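Local coordinates for protein UDP-glucose 6-dehydrogenase (Pyrobaculum islandicum, PDB 3VTF) that probably oxidises UDP-alpha-D-glucose to UDP-alpha-D-glucuronate, passing the electrons to two molecules of NAD(+), at residues A[139-144]-A[203-208]; A[154-159]-A[168-173]. All blocks are in the same frame, centred on the assembly; numbering follows the deposited sequence.

Both contacts belong to the NAD-binding domain and meet at one mixed beta-sheet, their centres about 11 Å apart. Along the chain the order is strand 139-142, helix 151-160, strand 169-172, helix 199-208, so interaction 2 falls wholly between the two halves of interaction 1. Strands 139-142 and 169-172 are parallel neighbours, joined by the probable hydrogen bonds V140 N to S169 O (2.8 Å) and V142 N to A171 O (2.9 Å). Interaction 1 packs helix 199-208 on strand 139-142 at one face of the sheet, and interaction 2 packs helix 151-160 on strand 169-172 at the other, which gives the layered alpha/beta build of a Rossmann-type domain.

Interaction 1: residues A[139-144]-A[203-208]; sequences LVVVKS and SFLLDV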
loop_
_atom_site.group_PDB
_atom_site.type_symbol
_atom_site.label_atom_id
_atom_site.label_comp_id
_atom_site.label_asym_id
_atom_site.label_seq_id
_atom_site.Cartn_x
_atom_site.Cartn_y
_atom_site.Cartn_z
ATOM N N LEU A 139 -32.886 9.765 -12.528
ATOM C CA LEU A 139 -31.602 9.101 -12.353
ATOM C C LEU A 139 -31.498 8.423 -11.006
ATOM O O LEU A 139 -31.727 9.035 -9.968
ATOM C CB LEU A 139 -30.457 10.131 -12.528
ATOM C CG LEU A 139 -29.011 9.655 -12.247
ATOM C CD1 LEU A 139 -28.556 8.555 -13.218
ATOM C CD2 LEU A 139 -28.078 10.852 -12.376
ATOM N N VAL A 140 -31.104 7.161 -10.992
ATOM C CA VAL A 140 -30.967 6.456 -9.712
ATOM C C VAL A 140 -29.439 6.356 -9.426
ATOM O O VAL A 140 -28.668 5.781 -10.241
ATOM C CB VAL A 140 -31.481 5.016 -9.892
ATOM C CG1 VAL A 140 -31.393 4.277 -8.563
ATOM C CG2 VAL A 140 -32.955 5.096 -10.387
ATOM N N VAL A 141 -28.997 6.915 -8.306
ATOM C CA VAL A 141 -27.539 6.927 -8.061
ATOM C C VAL A 141 -27.252 6.116 -6.804
ATOM O O VAL A 141 -27.861 6.374 -5.713
ATOM C CB VAL A 141 -27.054 8.416 -7.854
ATOM C CG1 VAL A 141 -25.481 8.476 -7.637
ATOM C CG2 VAL A 141 -27.475 9.326 -9.033
ATOM N N VAL A 142 -26.336 5.176 -6.902
ATOM C CA VAL A 142 -26.050 4.332 -5.762
ATOM C C VAL A 142 -24.788 4.904 -5.036
ATOM O O VAL A 142 -23.672 4.858 -5.629
ATOM C CB VAL A 142 -25.759 2.871 -6.207
ATOM C CG1 VAL A 142 -25.506 1.994 -4.951
ATOM C CG2 VAL A 142 -26.903 2.254 -7.088
ATOM N N LYS A 143 -24.978 5.420 -3.815
ATOM C CA LYS A 143 -23.808 5.884 -2.996
ATOM C C LYS A 143 -23.368 4.764 -2.037
ATOM O O LYS A 143 -22.241 4.702 -1.670
ATOM C CB LYS A 143 -24.218 7.074 -2.141
ATOM C CG LYS A 143 -24.353 8.373 -2.903
ATOM C CD LYS A 143 -23.056 8.759 -3.553
ATOM C CE LYS A 143 -22.098 9.405 -2.608
ATOM N NZ LYS A 143 -21.023 10.030 -3.514
ATOM N N SER A 144 -24.325 3.915 -1.600
ATOM C CA SER A 144 -24.081 2.696 -0.841
ATOM C C SER A 144 -22.896 1.924 -1.405
ATOM O O SER A 144 -22.783 1.826 -2.596
ATOM C CB SER A 144 -25.380 1.797 -0.826
ATOM O OG SER A 144 -26.438 2.601 -0.265
ATOM N N SER A 203 -23.597 13.112 -17.801
ATOM C CA SER A 203 -23.737 14.574 -17.902
ATOM C C SER A 203 -24.544 15.164 -16.708
ATOM O O SER A 203 -24.246 16.267 -16.175
ATOM C CB SER A 203 -24.417 14.845 -19.287
ATOM O OG SER A 203 -24.767 16.180 -19.233
ATOM N N PHE A 204 -25.574 14.446 -16.240
ATOM C CA PHE A 204 -26.360 14.953 -15.101
ATOM C C PHE A 204 -25.482 15.080 -13.833
ATOM O O PHE A 204 -25.469 16.099 -13.161
ATOM C CB PHE A 204 -27.498 13.999 -14.815
ATOM C CG PHE A 204 -28.490 14.529 -13.826
ATOM C CD1 PHE A 204 -29.708 15.078 -14.263
ATOM C CD2 PHE A 204 -28.231 14.472 -12.427
ATOM C CE1 PHE A 204 -30.632 15.583 -13.320
ATOM C CE2 PHE A 204 -29.193 14.945 -11.479
ATOM C CZ PHE A 204 -30.373 15.499 -11.928
ATOM N N LEU A 205 -24.687 14.051 -13.542
ATOM C CA LEU A 205 -23.840 14.112 -12.298
ATOM C C LEU A 205 -22.696 15.107 -12.458
ATOM O O LEU A 205 -22.286 15.750 -11.500
ATOM C CB LEU A 205 -23.293 12.681 -11.971
ATOM C CG LEU A 205 -24.435 11.758 -11.511
ATOM C CD1 LEU A 205 -23.991 10.302 -11.389
ATOM C CD2 LEU A 205 -24.846 12.246 -10.150
ATOM N N LEU A 206 -22.153 15.247 -13.667
ATOM C CA LEU A 206 -21.087 16.258 -13.849
ATOM C C LEU A 206 -21.648 17.654 -13.618
ATOM O O LEU A 206 -21.001 18.508 -13.039
ATOM C CB LEU A 206 -20.449 16.180 -15.210
ATOM C CG LEU A 206 -19.661 14.939 -15.547
ATOM C CD1 LEU A 206 -19.279 14.807 -17.053
ATOM C CD2 LEU A 206 -18.450 14.935 -14.637
ATOM N N ASP A 207 -22.894 17.853 -14.018
ATOM C CA ASP A 207 -23.612 19.089 -13.639
ATOM C C ASP A 207 -23.798 19.251 -12.120
ATOM O O ASP A 207 -23.548 20.319 -11.529
ATOM C CB ASP A 207 -24.984 19.115 -14.344
ATOM C CG ASP A 207 -25.722 20.410 -14.090
ATOM O OD1 ASP A 207 -26.640 20.447 -13.217
ATOM O OD2 ASP A 207 -25.300 21.403 -14.705
ATOM N N VAL A 208 -24.273 18.192 -11.469
ATOM C CA VAL A 208 -24.491 18.259 -10.020
ATOM C C VAL A 208 -23.182 18.695 -9.324
ATOM O O VAL A 208 -23.227 19.430 -8.325
ATOM C CB VAL A 208 -24.956 16.859 -9.477
ATOM C CG1 VAL A 208 -24.824 16.781 -7.942
ATOM C CG2 VAL A 208 -26.405 16.579 -9.831
#
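L139 and V141 meet F204 and L205 where helix 199-208 lies on one face of the mixed sheet of the NAD-binding domain, a Rossmann-type alpha/beta fold. The short segments cross at -68°, their axes 10.8 Å apart at closest approach. No hydrogen bond links them; every cross-contact is apolar.

The leucine-aromatic contact is made by one methyl. In L139, CG lies anti to the backbone N (chi1 174°) and CD2 continues that extended line, which brings this branch to F204 and L205. It meets F204 CD2 at 3.6 Å and lies 4.0 Å from F204 CB, beside the root of the ring. The approach is oblique to the ring, and the two side chains slide past each other in opposite directions.

The remaining contacts are between aliphatic branches. The same methyl, L139 CD2, sits 3.9 Å from L205 CG, the two leucines crossing at a slant. Two residues further along the strand, V141 and L205 point at each other and touch by their methyl ends.

Hydrogen bonds border this apolar patch. Backbone bonds tie L139 and V141 to T101 of strand 100-103, whose A100 touches both L139 and F204, while F102 packs on V141. Beyond the strand, K143 NZ bonds to N173 O, and S144 OG reaches the carbonyl oxygens of I103 and V105.

Alternation along the strand separates the two layers: V140 and V142 turn to helix 151-160, leaving L139 and V141 for helix 199-208. The side chain of V141 is about 11 Å from that of F176, which binds UDP-glucose. V141 CG2, anti to its own carbonyl carbon, ends 4.1 Å from L205 CD2.

Interaction 2: residues A[154-159]-A[168-173]; sequences LVARAV and FSVASN
V159 sets CG1 almost squarely over one face of the F168 ring, 3.5 Å from the centroid and 11° off the normal, a CH-pi contact. At the ring's edge, near its plane, the carbonyl oxygen A156 O lies 3.4 Å from F168 CZ. The ring is thus met by a methyl above and by a helix carbonyl at its rim, where V170 CG1 also lies in plane. That methyl, V170 CG1, packs 4.0 Å from A156 CB. F168 CG stands between its backbone N and carbonyl carbon (chi1 64°), a position that carries the ring across to the helix.

These contacts close the second half of a beta-alpha-beta crossover, in which helix 151-160 leads from strand 139-142 to its parallel neighbour 169-172. With an alanine in place of F168, V159 CG1 would probably lose its aromatic partner and a gap would open between helix and strand.

V140 and A160 also touch F168, and V170 also touches T151 and E152. Further out, V155 packs on V120 of helix 118-134, while A158 meets A124 and R125 of the same helix. On the strand's other side, S169 OG is hydrogen-bonded to D198 OD2 and W137 NE1.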
loop_
_atom_site.group_PDB
_atom_site.type_symbol
_atom_site.label_atom_id
_atom_site.label_comp_id
_atom_site.label_asym_id
_atom_site.label_seq_id
_atom_site.Cartn_x
_atom_site.Cartn_y
_atom_site.Cartn_z
ATOM N N LEU A 154 -29.072 -5.812 -9.722
ATOM C CA LEU A 154 -30.124 -5.731 -8.748
ATOM C C LEU A 154 -30.897 -4.383 -8.745
ATOM O O LEU A 154 -32.124 -4.367 -8.756
ATOM C CB LEU A 154 -29.525 -5.980 -7.340
ATOM C CG LEU A 154 -30.424 -5.560 -6.154
ATOM C CD1 LEU A 154 -31.681 -6.408 -6.177
ATOM C CD2 LEU A 154 -29.762 -5.739 -4.817
ATOM N N VAL A 155 -30.179 -3.238 -8.665
ATOM C CA VAL A 155 -30.846 -1.922 -8.497
ATOM C C VAL A 155 -31.634 -1.566 -9.782
ATOM O O VAL A 155 -32.836 -1.259 -9.656
ATOM C CB VAL A 155 -29.797 -0.797 -8.178
ATOM C CG1 VAL A 155 -30.365 0.613 -8.391
ATOM C CG2 VAL A 155 -29.211 -0.972 -6.745
ATOM N N ALA A 156 -31.033 -1.704 -10.965
ATOM C CA ALA A 156 -31.771 -1.396 -12.210
ATOM C C ALA A 156 -32.980 -2.298 -12.340
ATOM O O ALA A 156 -34.025 -1.858 -12.810
ATOM C CB ALA A 156 -30.884 -1.508 -13.442
ATOM N N ARG A 157 -32.829 -3.534 -11.897
ATOM C CA ARG A 157 -33.975 -4.488 -12.015
ATOM C C ARG A 157 -35.080 -4.170 -11.035
ATOM O O ARG A 157 -36.234 -4.165 -11.407
ATOM C CB ARG A 157 -33.498 -5.941 -11.824
ATOM C CG ARG A 157 -34.631 -6.933 -11.965
ATOM C CD ARG A 157 -34.103 -8.387 -11.975
ATOM N NE ARG A 157 -33.219 -8.668 -10.837
ATOM C CZ ARG A 157 -33.660 -8.818 -9.577
ATOM N NH1 ARG A 157 -34.954 -8.653 -9.282
ATOM N NH2 ARG A 157 -32.807 -9.070 -8.577
ATOM N N ALA A 158 -34.728 -3.911 -9.749
ATOM C CA ALA A 158 -35.703 -3.598 -8.797
ATOM C C ALA A 158 -36.466 -2.273 -9.119
ATOM O O ALA A 158 -37.714 -2.183 -8.893
ATOM C CB ALA A 158 -35.045 -3.554 -7.391
ATOM N N VAL A 159 -35.748 -1.258 -9.558
ATOM C CA VAL A 159 -36.340 -0.031 -10.078
ATOM C C VAL A 159 -37.325 -0.352 -11.265
ATOM O O VAL A 159 -38.498 0.017 -11.215
ATOM C CB VAL A 159 -35.277 0.958 -10.558
ATOM C CG1 VAL A 159 -35.985 2.231 -11.071
ATOM C CG2 VAL A 159 -34.332 1.380 -9.375
ATOM N N PHE A 168 -35.535 5.338 -17.178
ATOM C CA PHE A 168 -34.668 5.927 -16.141
ATOM C C PHE A 168 -33.268 5.523 -16.420
ATOM O O PHE A 168 -33.036 4.659 -17.294
ATOM C CB PHE A 168 -35.097 5.410 -14.725
ATOM C CG PHE A 168 -34.934 3.928 -14.531
ATOM C CD1 PHE A 168 -33.734 3.443 -13.985
ATOM C CD2 PHE A 168 -35.948 3.016 -14.869
ATOM C CE1 PHE A 168 -33.554 2.143 -13.717
ATOM C CE2 PHE A 168 -35.765 1.660 -14.660
ATOM C CZ PHE A 168 -34.541 1.210 -14.089
ATOM N N SER A 169 -32.341 6.142 -15.720
ATOM C CA SER A 169 -30.921 5.771 -15.867
ATOM C C SER A 169 -30.344 5.527 -14.488
ATOM O O SER A 169 -31.006 5.818 -13.480
ATOM C CB SER A 169 -30.125 6.919 -16.557
ATOM O OG SER A 169 -30.617 7.204 -17.868
ATOM N N VAL A 170 -29.178 4.857 -14.440
ATOM C CA VAL A 170 -28.590 4.411 -13.159
ATOM C C VAL A 170 -27.131 4.904 -13.227
ATOM O O VAL A 170 -26.564 5.154 -14.327
ATOM C CB VAL A 170 -28.599 2.884 -12.926
ATOM C CG1 VAL A 170 -30.055 2.366 -12.846
ATOM C CG2 VAL A 170 -27.834 2.131 -14.045
ATOM N N ALA A 171 -26.504 5.008 -12.059
ATOM C CA ALA A 171 -25.117 5.329 -11.990
ATOM C C ALA A 171 -24.600 4.883 -10.625
ATOM O O ALA A 171 -25.315 5.039 -9.611
ATOM C CB ALA A 171 -24.878 6.850 -12.128
ATOM N N SER A 172 -23.355 4.461 -10.587
ATOM C CA SER A 172 -22.669 4.190 -9.312
ATOM C C SER A 172 -21.823 5.492 -9.088
ATOM O O SER A 172 -21.174 5.994 -10.005
ATOM C CB SER A 172 -21.720 3.004 -9.538
ATOM O OG SER A 172 -20.765 2.947 -8.476
ATOM N N ASN A 173 -21.890 6.042 -7.887
ATOM C CA ASN A 173 -21.139 7.260 -7.548
ATOM C C ASN A 173 -20.667 7.019 -6.107
ATOM O O ASN A 173 -21.323 7.407 -5.094
ATOM C CB ASN A 173 -22.092 8.499 -7.662
ATOM C CG ASN A 173 -21.424 9.803 -7.202
ATOM O OD1 ASN A 173 -20.157 10.026 -7.354
ATOM N ND2 ASN A 173 -22.214 10.639 -6.596
#